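Local coordinates for protein monalysin (Pseudomonas entomophila, PDB 4MKO) that forms pores in host cell membranes as a beta-barrel toxin, lysing cells and damaging the intestine of infected Drosophila, at residues Y141-V146 and Q184-I189; P54-L59 and T197-D202; Q60-I65 and L75-T80; K81-S86 and S180-R185. All blocks are in the same frame, centred on the assembly; numbering follows the deposited sequence. Where two conformers were deposited one is given.

Contact 1 of 4, residues Y141-V146 and Q184-I189. With ACT (acetate ion), chain J.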
# COMPACT_ATOMS: atom_id res chain seq x y z
N TYR A 141 -6.46 -13.52 -1.46
CA TYR A 141 -5.96 -12.15 -1.63
C TYR A 141 -4.80 -11.92 -0.68
O TYR A 141 -4.71 -12.60 0.33
CB TYR A 141 -7.05 -11.13 -1.27
CG TYR A 141 -8.39 -11.33 -1.93
CD1 TYR A 141 -8.68 -10.73 -3.15
CD2 TYR A 141 -9.38 -12.09 -1.31
CE1 TYR A 141 -9.93 -10.90 -3.75
CE2 TYR A 141 -10.63 -12.27 -1.91
CZ TYR A 141 -10.91 -11.64 -3.11
OH TYR A 141 -12.16 -11.82 -3.68
N GLN A 142 -3.94 -10.94 -0.98
CA GLN A 142 -2.85 -10.54 -0.07
C GLN A 142 -3.04 -9.06 0.28
O GLN A 142 -3.39 -8.25 -0.59
CB GLN A 142 -1.47 -10.75 -0.69
CG GLN A 142 -0.32 -10.51 0.31
CD GLN A 142 1.06 -10.88 -0.18
OE1 GLN A 142 1.27 -11.26 -1.34
NE2 GLN A 142 2.02 -10.79 0.72
N VAL A 143 -2.76 -8.71 1.54
CA VAL A 143 -2.87 -7.32 2.02
C VAL A 143 -1.77 -6.48 1.40
O VAL A 143 -0.58 -6.82 1.48
CB VAL A 143 -2.83 -7.23 3.57
CG1 VAL A 143 -2.76 -5.78 4.05
CG2 VAL A 143 -4.03 -7.97 4.21
N VAL A 144 -2.18 -5.33 0.85
CA VAL A 144 -1.28 -4.32 0.29
C VAL A 144 -1.36 -3.07 1.16
O VAL A 144 -2.46 -2.60 1.48
CB VAL A 144 -1.63 -3.98 -1.17
CG1 VAL A 144 -0.79 -2.80 -1.68
CG2 VAL A 144 -1.44 -5.19 -2.09
N LEU A 145 -0.20 -2.53 1.53
CA LEU A 145 -0.07 -1.30 2.30
C LEU A 145 0.30 -0.20 1.33
O LEU A 145 1.29 -0.32 0.61
CB LEU A 145 0.98 -1.43 3.43
CG LEU A 145 0.73 -2.56 4.43
CD1 LEU A 145 1.95 -2.79 5.34
CD2 LEU A 145 -0.57 -2.32 5.26
N VAL A 146 -0.52 0.86 1.30
CA VAL A 146 -0.34 2.00 0.39
C VAL A 146 0.11 3.24 1.13
O VAL A 146 -0.49 3.62 2.15
CB VAL A 146 -1.64 2.27 -0.43
CG1 VAL A 146 -1.41 3.39 -1.46
CG2 VAL A 146 -2.12 1.00 -1.13
N GLN A 184 2.08 -6.88 2.97
CA GLN A 184 2.17 -7.34 4.36
C GLN A 184 2.09 -8.87 4.30
O GLN A 184 1.47 -9.41 3.39
CB GLN A 184 0.97 -6.79 5.17
CG GLN A 184 1.09 -7.01 6.67
CD GLN A 184 -0.04 -6.35 7.42
OE1 GLN A 184 -1.22 -6.46 7.05
NE2 GLN A 184 0.29 -5.70 8.50
N ARG A 185 2.69 -9.56 5.29
CA ARG A 185 2.65 -11.02 5.38
C ARG A 185 1.28 -11.45 5.95
O ARG A 185 1.18 -12.01 7.04
CB ARG A 185 3.82 -11.54 6.24
CG ARG A 185 4.02 -13.05 6.05
CD ARG A 185 5.38 -13.54 6.52
NE ARG A 185 5.64 -13.24 7.92
CZ ARG A 185 5.39 -14.06 8.93
NH1 ARG A 185 4.82 -15.24 8.71
NH2 ARG A 185 5.68 -13.70 10.17
N LYS A 186 0.23 -11.16 5.16
CA LYS A 186 -1.16 -11.43 5.52
C LYS A 186 -1.95 -11.73 4.26
O LYS A 186 -1.86 -10.99 3.27
CB LYS A 186 -1.72 -10.20 6.23
CG LYS A 186 -2.98 -10.42 7.02
CD LYS A 186 -3.27 -9.24 7.94
CE LYS A 186 -2.37 -9.19 9.15
NZ LYS A 186 -2.79 -8.11 10.09
N ARG A 187 -2.69 -12.83 4.28
CA ARG A 187 -3.51 -13.24 3.15
C ARG A 187 -4.89 -13.66 3.66
O ARG A 187 -5.01 -14.18 4.77
CB ARG A 187 -2.83 -14.35 2.33
CG ARG A 187 -2.74 -15.71 3.04
CD ARG A 187 -3.93 -16.61 2.74
NE ARG A 187 -3.86 -17.86 3.52
CZ ARG A 187 -4.34 -18.04 4.74
NH1 ARG A 187 -4.91 -17.03 5.40
NH2 ARG A 187 -4.24 -19.22 5.34
N VAL A 188 -5.90 -13.46 2.83
CA VAL A 188 -7.29 -13.76 3.13
C VAL A 188 -7.77 -14.79 2.13
O VAL A 188 -7.49 -14.66 0.95
CB VAL A 188 -8.14 -12.46 3.04
CG1 VAL A 188 -9.63 -12.72 3.30
CG2 VAL A 188 -7.61 -11.38 3.99
N ILE A 189 -8.56 -15.77 2.60
CA ILE A 189 -9.21 -16.77 1.74
C ILE A 189 -10.70 -16.66 2.01
O ILE A 189 -11.11 -16.77 3.17
CB ILE A 189 -8.68 -18.23 1.91
CG1 ILE A 189 -7.14 -18.32 1.75
CG2 ILE A 189 -9.38 -19.15 0.90
CD1 ILE A 189 -6.56 -19.70 2.08
C ACT J . 0.08 -8.26 12.72
O ACT J . -0.86 -7.82 12.03
OXT ACT J . 1.04 -7.57 13.16
CH3 ACT J . 0.06 -9.76 13.04

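Contact 2 of 4, residues P54-L59 and T197-D202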
# COMPACT_ATOMS: atom_id res chain seq x y z
N PRO A 54 1.35 6.34 5.66
CA PRO A 54 0.44 5.31 5.12
C PRO A 54 -0.89 5.98 4.83
O PRO A 54 -1.27 6.90 5.56
CB PRO A 54 0.27 4.30 6.29
CG PRO A 54 1.21 4.75 7.39
CD PRO A 54 1.51 6.21 7.13
N VAL A 55 -1.61 5.53 3.79
CA VAL A 55 -2.91 6.14 3.48
C VAL A 55 -4.03 5.13 3.24
O VAL A 55 -5.20 5.48 3.36
CB VAL A 55 -2.85 7.17 2.31
CG1 VAL A 55 -2.10 8.44 2.73
CG2 VAL A 55 -2.25 6.55 1.03
N PHE A 56 -3.67 3.92 2.78
CA PHE A 56 -4.70 2.95 2.42
C PHE A 56 -4.18 1.54 2.55
O PHE A 56 -2.97 1.32 2.55
CB PHE A 56 -5.14 3.24 0.96
CG PHE A 56 -6.56 2.80 0.64
CD1 PHE A 56 -7.64 3.60 1.01
CD2 PHE A 56 -6.81 1.63 -0.06
CE1 PHE A 56 -8.95 3.20 0.73
CE2 PHE A 56 -8.11 1.24 -0.37
CZ PHE A 56 -9.18 2.02 0.04
N ALA A 57 -5.08 0.59 2.67
CA ALA A 57 -4.69 -0.82 2.70
C ALA A 57 -5.75 -1.55 1.95
O ALA A 57 -6.94 -1.25 2.13
CB ALA A 57 -4.59 -1.34 4.12
N TYR A 58 -5.36 -2.46 1.04
CA TYR A 58 -6.39 -3.17 0.29
C TYR A 58 -5.99 -4.60 0.01
O TYR A 58 -4.83 -4.97 0.20
CB TYR A 58 -6.81 -2.41 -0.99
CG TYR A 58 -5.77 -2.42 -2.08
CD1 TYR A 58 -4.74 -1.48 -2.09
CD2 TYR A 58 -5.83 -3.33 -3.13
CE1 TYR A 58 -3.79 -1.46 -3.11
CE2 TYR A 58 -4.89 -3.33 -4.15
CZ TYR A 58 -3.86 -2.39 -4.13
OH TYR A 58 -2.93 -2.36 -5.12
N LEU A 59 -6.94 -5.39 -0.46
CA LEU A 59 -6.70 -6.80 -0.77
C LEU A 59 -6.45 -6.95 -2.26
O LEU A 59 -7.31 -6.60 -3.08
CB LEU A 59 -7.93 -7.62 -0.34
CG LEU A 59 -8.16 -7.77 1.17
CD1 LEU A 59 -9.42 -8.57 1.44
CD2 LEU A 59 -6.96 -8.43 1.84
N THR A 197 -15.26 -8.12 -6.58
CA THR A 197 -14.10 -7.82 -7.40
C THR A 197 -13.12 -6.95 -6.60
O THR A 197 -13.52 -5.91 -6.07
CB THR A 197 -14.51 -7.24 -8.76
OG1 THR A 197 -15.42 -8.16 -9.36
CG2 THR A 197 -13.31 -7.03 -9.69
N PRO A 198 -11.86 -7.41 -6.42
CA PRO A 198 -10.93 -6.61 -5.63
C PRO A 198 -10.48 -5.35 -6.36
O PRO A 198 -10.60 -5.22 -7.58
CB PRO A 198 -9.75 -7.57 -5.39
CG PRO A 198 -9.76 -8.46 -6.59
CD PRO A 198 -11.22 -8.65 -6.93
N LEU A 199 -9.99 -4.42 -5.57
CA LEU A 199 -9.41 -3.20 -6.11
C LEU A 199 -8.06 -3.57 -6.71
O LEU A 199 -7.45 -4.56 -6.31
CB LEU A 199 -9.20 -2.20 -4.96
CG LEU A 199 -10.47 -1.70 -4.26
CD1 LEU A 199 -10.13 -0.92 -3.00
CD2 LEU A 199 -11.31 -0.83 -5.20
N ASP A 200 -7.60 -2.77 -7.69
CA ASP A 200 -6.29 -2.95 -8.28
C ASP A 200 -5.50 -1.63 -8.13
O ASP A 200 -6.06 -0.62 -7.70
CB ASP A 200 -6.36 -3.44 -9.74
CG ASP A 200 -7.10 -2.55 -10.71
OD1 ASP A 200 -7.12 -1.31 -10.50
OD2 ASP A 200 -7.63 -3.08 -11.71
N TRP A 201 -4.21 -1.66 -8.47
CA TRP A 201 -3.32 -0.52 -8.29
C TRP A 201 -3.75 0.73 -9.06
O TRP A 201 -3.67 1.83 -8.50
CB TRP A 201 -1.90 -0.94 -8.61
CG TRP A 201 -0.84 0.08 -8.32
CD1 TRP A 201 0.19 0.43 -9.14
CD2 TRP A 201 -0.70 0.87 -7.13
NE1 TRP A 201 0.98 1.37 -8.52
CE2 TRP A 201 0.48 1.64 -7.28
CE3 TRP A 201 -1.41 0.94 -5.91
CZ2 TRP A 201 0.91 2.54 -6.30
CZ3 TRP A 201 -0.97 1.82 -4.93
CH2 TRP A 201 0.16 2.64 -5.15
N ASP A 202 -4.18 0.59 -10.32
CA ASP A 202 -4.65 1.70 -11.16
C ASP A 202 -5.84 2.40 -10.49
O ASP A 202 -5.82 3.63 -10.33
CB ASP A 202 -5.01 1.19 -12.56
CG ASP A 202 -5.26 2.30 -13.56
OD1 ASP A 202 -6.43 2.75 -13.67
OD2 ASP A 202 -4.30 2.74 -14.22
O HOH W 1 -9.64 -5.21 -2.82

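Contact 3 of 4, residues Q60-I65 and L75-T80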
# COMPACT_ATOMS: atom_id res chain seq x y z
N GLN A 60 -5.26 -7.43 -2.62
CA GLN A 60 -4.96 -7.61 -4.03
C GLN A 60 -5.09 -9.08 -4.39
O GLN A 60 -4.72 -9.96 -3.62
CB GLN A 60 -3.60 -7.03 -4.42
CG GLN A 60 -2.41 -7.95 -4.19
CD GLN A 60 -1.13 -7.38 -4.76
OE1 GLN A 60 -1.09 -6.27 -5.33
NE2 GLN A 60 -0.04 -8.09 -4.53
N TYR A 61 -5.65 -9.34 -5.56
CA TYR A 61 -5.92 -10.69 -6.04
C TYR A 61 -4.67 -11.59 -6.13
O TYR A 61 -3.64 -11.15 -6.65
CB TYR A 61 -6.59 -10.58 -7.42
CG TYR A 61 -6.99 -11.91 -8.01
CD1 TYR A 61 -8.14 -12.57 -7.57
CD2 TYR A 61 -6.23 -12.51 -9.00
CE1 TYR A 61 -8.52 -13.80 -8.12
CE2 TYR A 61 -6.59 -13.74 -9.56
CZ TYR A 61 -7.74 -14.38 -9.11
OH TYR A 61 -8.10 -15.59 -9.64
N VAL A 62 -4.77 -12.84 -5.63
CA VAL A 62 -3.69 -13.82 -5.74
C VAL A 62 -4.15 -14.92 -6.73
O VAL A 62 -3.51 -15.11 -7.76
CB VAL A 62 -3.23 -14.39 -4.37
CG1 VAL A 62 -2.25 -15.56 -4.55
CG2 VAL A 62 -2.60 -13.31 -3.51
N GLU A 63 -5.24 -15.63 -6.41
CA GLU A 63 -5.78 -16.70 -7.26
C GLU A 63 -7.15 -17.18 -6.79
O GLU A 63 -7.62 -16.81 -5.71
CB GLU A 63 -4.80 -17.88 -7.39
CG GLU A 63 -4.52 -18.63 -6.10
CD GLU A 63 -3.72 -19.91 -6.28
OE1 GLU A 63 -4.17 -20.97 -5.79
OE2 GLU A 63 -2.63 -19.85 -6.89
N THR A 64 -7.78 -18.02 -7.62
CA THR A 64 -9.07 -18.61 -7.33
C THR A 64 -8.88 -20.12 -7.47
O THR A 64 -8.13 -20.56 -8.34
CB THR A 64 -10.16 -18.09 -8.28
OG1 THR A 64 -10.17 -16.66 -8.25
CG2 THR A 64 -11.53 -18.63 -7.95
N ILE A 65 -9.51 -20.90 -6.58
CA ILE A 65 -9.41 -22.36 -6.63
C ILE A 65 -10.74 -22.99 -6.27
O ILE A 65 -11.39 -22.54 -5.31
CB ILE A 65 -8.24 -22.90 -5.73
CG1 ILE A 65 -8.00 -24.42 -5.94
CG2 ILE A 65 -8.47 -22.60 -4.24
CD1 ILE A 65 -6.94 -24.76 -6.90
N LEU A 75 -2.78 -26.54 -0.55
CA LEU A 75 -2.66 -25.63 -1.68
C LEU A 75 -1.43 -24.75 -1.56
O LEU A 75 -1.23 -24.13 -0.53
CB LEU A 75 -3.93 -24.76 -1.78
CG LEU A 75 -4.09 -23.97 -3.07
CD1 LEU A 75 -4.53 -24.89 -4.23
CD2 LEU A 75 -5.11 -22.88 -2.91
N SER A 76 -0.61 -24.70 -2.62
CA SER A 76 0.58 -23.84 -2.71
C SER A 76 0.23 -22.67 -3.64
O SER A 76 -0.35 -22.88 -4.71
CB SER A 76 1.76 -24.60 -3.31
OG SER A 76 2.38 -25.44 -2.34
N TYR A 77 0.60 -21.46 -3.24
CA TYR A 77 0.31 -20.27 -4.05
C TYR A 77 1.41 -19.27 -3.82
O TYR A 77 2.12 -19.36 -2.81
CB TYR A 77 -1.08 -19.66 -3.72
CG TYR A 77 -1.35 -19.55 -2.24
CD1 TYR A 77 -0.96 -18.43 -1.51
CD2 TYR A 77 -1.95 -20.60 -1.54
CE1 TYR A 77 -1.18 -18.34 -0.14
CE2 TYR A 77 -2.14 -20.54 -0.16
CZ TYR A 77 -1.76 -19.41 0.54
OH TYR A 77 -1.97 -19.36 1.90
N GLN A 78 1.57 -18.33 -4.75
CA GLN A 78 2.63 -17.35 -4.65
C GLN A 78 2.17 -16.05 -4.01
O GLN A 78 1.23 -15.42 -4.49
CB GLN A 78 3.24 -17.06 -6.04
CG GLN A 78 3.95 -18.26 -6.70
CD GLN A 78 5.05 -18.82 -5.84
OE1 GLN A 78 6.08 -18.18 -5.62
NE2 GLN A 78 4.83 -20.01 -5.28
N LEU A 79 2.85 -15.65 -2.94
CA LEU A 79 2.65 -14.34 -2.33
C LEU A 79 3.91 -13.54 -2.65
O LEU A 79 4.86 -14.09 -3.21
CB LEU A 79 2.43 -14.44 -0.81
CG LEU A 79 1.19 -15.20 -0.32
CD1 LEU A 79 1.11 -15.18 1.20
CD2 LEU A 79 -0.12 -14.64 -0.91
N THR A 80 3.92 -12.24 -2.33
CA THR A 80 5.12 -11.43 -2.56
C THR A 80 5.47 -10.61 -1.33
O THR A 80 4.62 -10.36 -0.46
CB THR A 80 4.96 -10.52 -3.80
OG1 THR A 80 3.93 -9.56 -3.56
CG2 THR A 80 4.68 -11.29 -5.09
O HOH W 2 2.77 -8.22 -5.59
O HOH W 3 -0.22 -18.36 -7.02

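Contact 4 of 4, residues K81-S86 and S180-R185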
# COMPACT_ATOMS: atom_id res chain seq x y z
N LYS A 81 6.75 -10.19 -1.26
CA LYS A 81 7.28 -9.31 -0.23
C LYS A 81 7.99 -8.14 -0.90
O LYS A 81 8.42 -8.27 -2.04
CB LYS A 81 8.17 -10.05 0.79
CG LYS A 81 9.39 -10.78 0.22
CD LYS A 81 9.86 -11.83 1.23
CE LYS A 81 10.90 -12.75 0.64
NZ LYS A 81 11.35 -13.77 1.62
N GLY A 82 8.08 -7.01 -0.19
CA GLY A 82 8.67 -5.77 -0.70
C GLY A 82 7.63 -4.97 -1.46
O GLY A 82 6.43 -5.16 -1.24
N HIS A 83 8.06 -4.10 -2.39
CA HIS A 83 7.09 -3.35 -3.20
C HIS A 83 6.21 -4.32 -4.01
O HIS A 83 6.67 -5.42 -4.38
CB HIS A 83 7.79 -2.33 -4.11
CG HIS A 83 8.30 -1.14 -3.36
ND1 HIS A 83 9.48 -1.20 -2.63
CD2 HIS A 83 7.75 0.09 -3.21
CE1 HIS A 83 9.62 0.01 -2.09
NE2 HIS A 83 8.61 0.81 -2.42
N THR A 84 4.94 -3.95 -4.25
CA THR A 84 4.04 -4.83 -5.01
C THR A 84 4.47 -4.98 -6.47
O THR A 84 5.12 -4.09 -7.01
CB THR A 84 2.59 -4.32 -4.97
OG1 THR A 84 2.52 -3.11 -5.74
CG2 THR A 84 2.09 -4.11 -3.55
N ARG A 85 4.06 -6.08 -7.12
CA ARG A 85 4.37 -6.29 -8.52
C ARG A 85 3.76 -5.14 -9.35
O ARG A 85 4.43 -4.62 -10.23
CB ARG A 85 3.83 -7.64 -9.02
CG ARG A 85 4.37 -8.05 -10.40
CD ARG A 85 5.84 -8.49 -10.35
NE ARG A 85 6.03 -9.79 -9.69
CZ ARG A 85 7.21 -10.26 -9.29
NH1 ARG A 85 8.31 -9.53 -9.44
NH2 ARG A 85 7.30 -11.45 -8.71
N SER A 86 2.51 -4.73 -9.03
CA SER A 86 1.86 -3.62 -9.75
C SER A 86 2.63 -2.32 -9.59
O SER A 86 2.79 -1.61 -10.59
CB SER A 86 0.42 -3.44 -9.31
OG SER A 86 -0.34 -4.60 -9.60
N SER A 180 3.00 4.80 -3.31
CA SER A 180 3.73 3.55 -3.48
C SER A 180 3.00 2.48 -2.71
O SER A 180 2.14 2.78 -1.88
CB SER A 180 5.18 3.65 -3.01
OG SER A 180 5.29 3.56 -1.60
N ALA A 181 3.36 1.23 -2.95
CA ALA A 181 2.68 0.12 -2.28
C ALA A 181 3.64 -1.04 -2.03
O ALA A 181 4.49 -1.33 -2.87
CB ALA A 181 1.50 -0.34 -3.11
N ILE A 182 3.52 -1.65 -0.86
CA ILE A 182 4.30 -2.81 -0.43
C ILE A 182 3.28 -3.84 0.09
O ILE A 182 2.13 -3.48 0.36
CB ILE A 182 5.38 -2.46 0.66
CG1 ILE A 182 4.74 -2.09 2.04
CG2 ILE A 182 6.35 -1.35 0.16
CD1 ILE A 182 5.70 -1.88 3.21
N THR A 183 3.70 -5.09 0.25
CA THR A 183 2.79 -6.09 0.82
C THR A 183 3.07 -6.31 2.28
O THR A 183 4.17 -6.01 2.77
CB THR A 183 2.93 -7.44 0.11
OG1 THR A 183 4.32 -7.72 -0.05
CG2 THR A 183 2.18 -7.51 -1.22
N GLN A 184 2.08 -6.88 2.97
CA GLN A 184 2.17 -7.34 4.36
C GLN A 184 2.09 -8.87 4.30
O GLN A 184 1.47 -9.41 3.39
CB GLN A 184 0.97 -6.79 5.17
CG GLN A 184 1.09 -7.01 6.67
CD GLN A 184 -0.04 -6.35 7.42
OE1 GLN A 184 -1.22 -6.46 7.05
NE2 GLN A 184 0.29 -5.70 8.50
N ARG A 185 2.69 -9.56 5.29
CA ARG A 185 2.65 -11.02 5.38
C ARG A 185 1.28 -11.45 5.95
O ARG A 185 1.18 -12.01 7.04
CB ARG A 185 3.82 -11.54 6.24
CG ARG A 185 4.02 -13.05 6.05
CD ARG A 185 5.38 -13.54 6.52
NE ARG A 185 5.64 -13.24 7.92
CZ ARG A 185 5.39 -14.06 8.93
NH1 ARG A 185 4.82 -15.24 8.71
NH2 ARG A 185 5.68 -13.70 10.17
O HOH W 4 6.87 -5.84 2.11
O HOH W 5 5.24 -7.33 -2.74
O HOH W 6 8.12 3.43 -1.46

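Contact 1 of 4, residues Y141-V146 and Q184-I189
Tyr141 and Val188 form a hydrogen-bonded pair in the antiparallel union of strands 136-151 and 173-191, part of the long curled sheet of this aerolysin-like fold. Backbone bonds run both ways between them, Tyr141 N to Val188 O at 2.9 Å and Val188 N back to Tyr141 O. Gln142 and Arg187 follow as a non-hydrogen-bonded pair, and Arg187 CA adds a CA-H...O contact to Tyr141 O. Val143 is gripped from two directions: its N donates to Lys186 O (3.0 Å), while its O receives Gln184 N, the two bonds straddling the corner at Arg185, the centre of an inverse gamma turn. One side-chain amide joins this ladder. Gln142, extended with CG anti to the backbone N (chi1 -173°), carries NE2 to Gln184 O at 3.1 Å; the donor stands above the carbonyl plane, though the acceptor lies in the plane of the Gln142 amide. NE2 also bonds to Thr80 O, so one amide reaches both the corner and strand 72-81. Side-chain packing gathers around Val143. Its CG1 touches the amide oxygen Gln184 OE1 at 3.4 Å, its CG2 runs alongside Lys186 CB at 3.8 Å, and both neighbours point the same way as the valine; Leu145 CD1 reaches Gln184 CB. The Gln184 NE2 group turns to Ser111 O and Asp13. The charged ends have partners of their own: Arg187 NE bonds to Tyr77 OH, and Lys186, bent at its third torsion, forms a salt bridge with Asp17, while its NZ donates a hydrogen bond to O of an acetate (2.8 Å), probably from the crystallisation liquor.

Contact 2 of 4, residues P54-L59 and T197-D202
Tyr58 reaches from strand 46-67 to Leu199 and Trp201, on the chain leading into helix 201-211. CB lies 4.2 Å from Leu199 CD1. The first torsion (chi1 71°) sets CG between the backbone N and the carbonyl carbon, carrying the ring over toward the 197-202 chain. Along one side of the ring, CD2 is 4.0 Å from Leu199 CB, and CE2 approaches Leu199 O obliquely at 3.6 Å. At the tip, OH stands 3.7 Å from Trp201 N and an equal distance from Trp201 CE3, where the chain becomes helical. Asp200 is the N-cap of that helix, its carboxylate capping a backbone N of the first turn and OD1 bonding to Thr203 OG1; the contact therefore lays a helix start against the sheet, close to the classic beta bulge of Val55 and Phe56 opposite Val146. Phe56 takes Leu199 CD1 at its ring edge, near the plane, through CE2, while Trp31 meets the same phenylalanine edge-to-face. Further along, Pro198 CB packs on Leu59 O. A water bridges the backbones beside it, donating to Leu59 O (2.7 Å) and accepting from Leu199 N (2.9 Å).

Contact 3 of 4, residues Q60-I65 and L75-T80
Ile65 and Leu75 make the tight apolar end of this contact, sliding past each other in opposite directions. Ile65 CD1 rests 3.6 Å from Leu75 CD1, and Ile65 CG2 is equally near Leu75 CD2, so both leucine methyls are engaged. A second apolar patch lies further along, where Val62 CG2 meets Leu79 CD2 at 3.8 Å with the two side chains crossing at about a right angle. Val62 CG1 also lies 3.5 Å from the backbone oxygen Gln78 O. Between the patches comes Glu63, its first torsion (chi1 65°) placing CG between the backbone N and the carbonyl carbon and the extended chain bringing the carboxylate over Tyr77 CB, 3.5 Å from OE2. Strands 46-67 and 72-81 run antiparallel, yet their axes stay 7.5 Å apart at the closest, and side chains and waters bridge the gap without backbone pairing. Each pairs elsewhere: residues 60-65 with strand 136-151, where Val62 and Glu63 form a classic beta bulge opposite Ile140, and strand 72-81 with 124-133. Strands 72-81 and 124-133 lie in the inferred pore-forming region, consistent with the aerolysin-like pattern of a membrane-inserting segment held against the body of the soluble toxin. The looser side is wet. One water donates to Glu63 OE2 and accepts from Gln78 N (2.9 Å), tying carboxylate to backbone; at the far end another spans Gln60 NE2 (3.0 Å) and Thr80 OG1, two groups too distant to bond directly. Tyr77 OH bonds to Thr130 OG1, and Gln78 NE2 to Thr127 OG1.

Contact 4 of 4, residues K81-S86 and S180-R185
The His83 imidazole receives Ile182 CG2 over one face, a CH-pi contact with the methyl 3.9 Å from the ring centroid and only 8° off the normal. At the ring's edge, in plane, lies a water 2.8 Å from NE2 that also bonds to Ser180 OG, linking ring and strand. ND1 is bonded to Ser121 O, so bonds at both ring nitrogens fix its rotation; Ser180 OG has a further partner in His149. Ile182 puts CG2 there because that methyl is anti to the carbonyl carbon while CG1 takes the place between it and the backbone N (chi1 70°). Next to the ring the backbones meet at a single bridge, His83 with Ile182. Thr183 N donates to Gly82 O at 3.1 Å, and Thr84 N to Ala181 O at 3.0 Å. This fastens the link between strand 72-81 and helix 85-90, within the inferred pore-forming region, to the edge of strand 173-191. Gly82 takes a positive phi, which favours glycine, and Thr84 is the N-cap, its OG1 accepting from Phe87 N while CG2 packs on Ala181 CB at 3.8 Å. Waters fill in the polar pairing. One donates to both Gly82 O and Thr183 OG1, and since that hydroxyl is also bonded to Thr80 O, it has two polar partners, with Lys81 CA close by at 3.4 Å. Another accepts from Gly82 N and lies 2.8 Å from Thr183 O, to which it can donate.

Overall arrangement
Contacts 1, 2 and 4 cluster within about 9 to 11 Å of one another, centre to centre, while contact 3, farther out, is about 10 Å from contact 1 but 14 and 16 Å from contacts 4 and 2. Strands 46-67, 136-151 and 173-191 are successive neighbours in one sheet: contacts 2 and 3 use the first, contact 1 joins the other two, and contact 4 shares Gln184 and Arg185 with contact 1. Along the chain contact 3 closes first; contacts 1 and 4 both end on strand 173-191, before helix 201-211 closes contact 2. Contacts 3 and 4 thus hold segments 75-80 and 81-86 of the inferred pore-forming region against the sheet in this cleaved monomer.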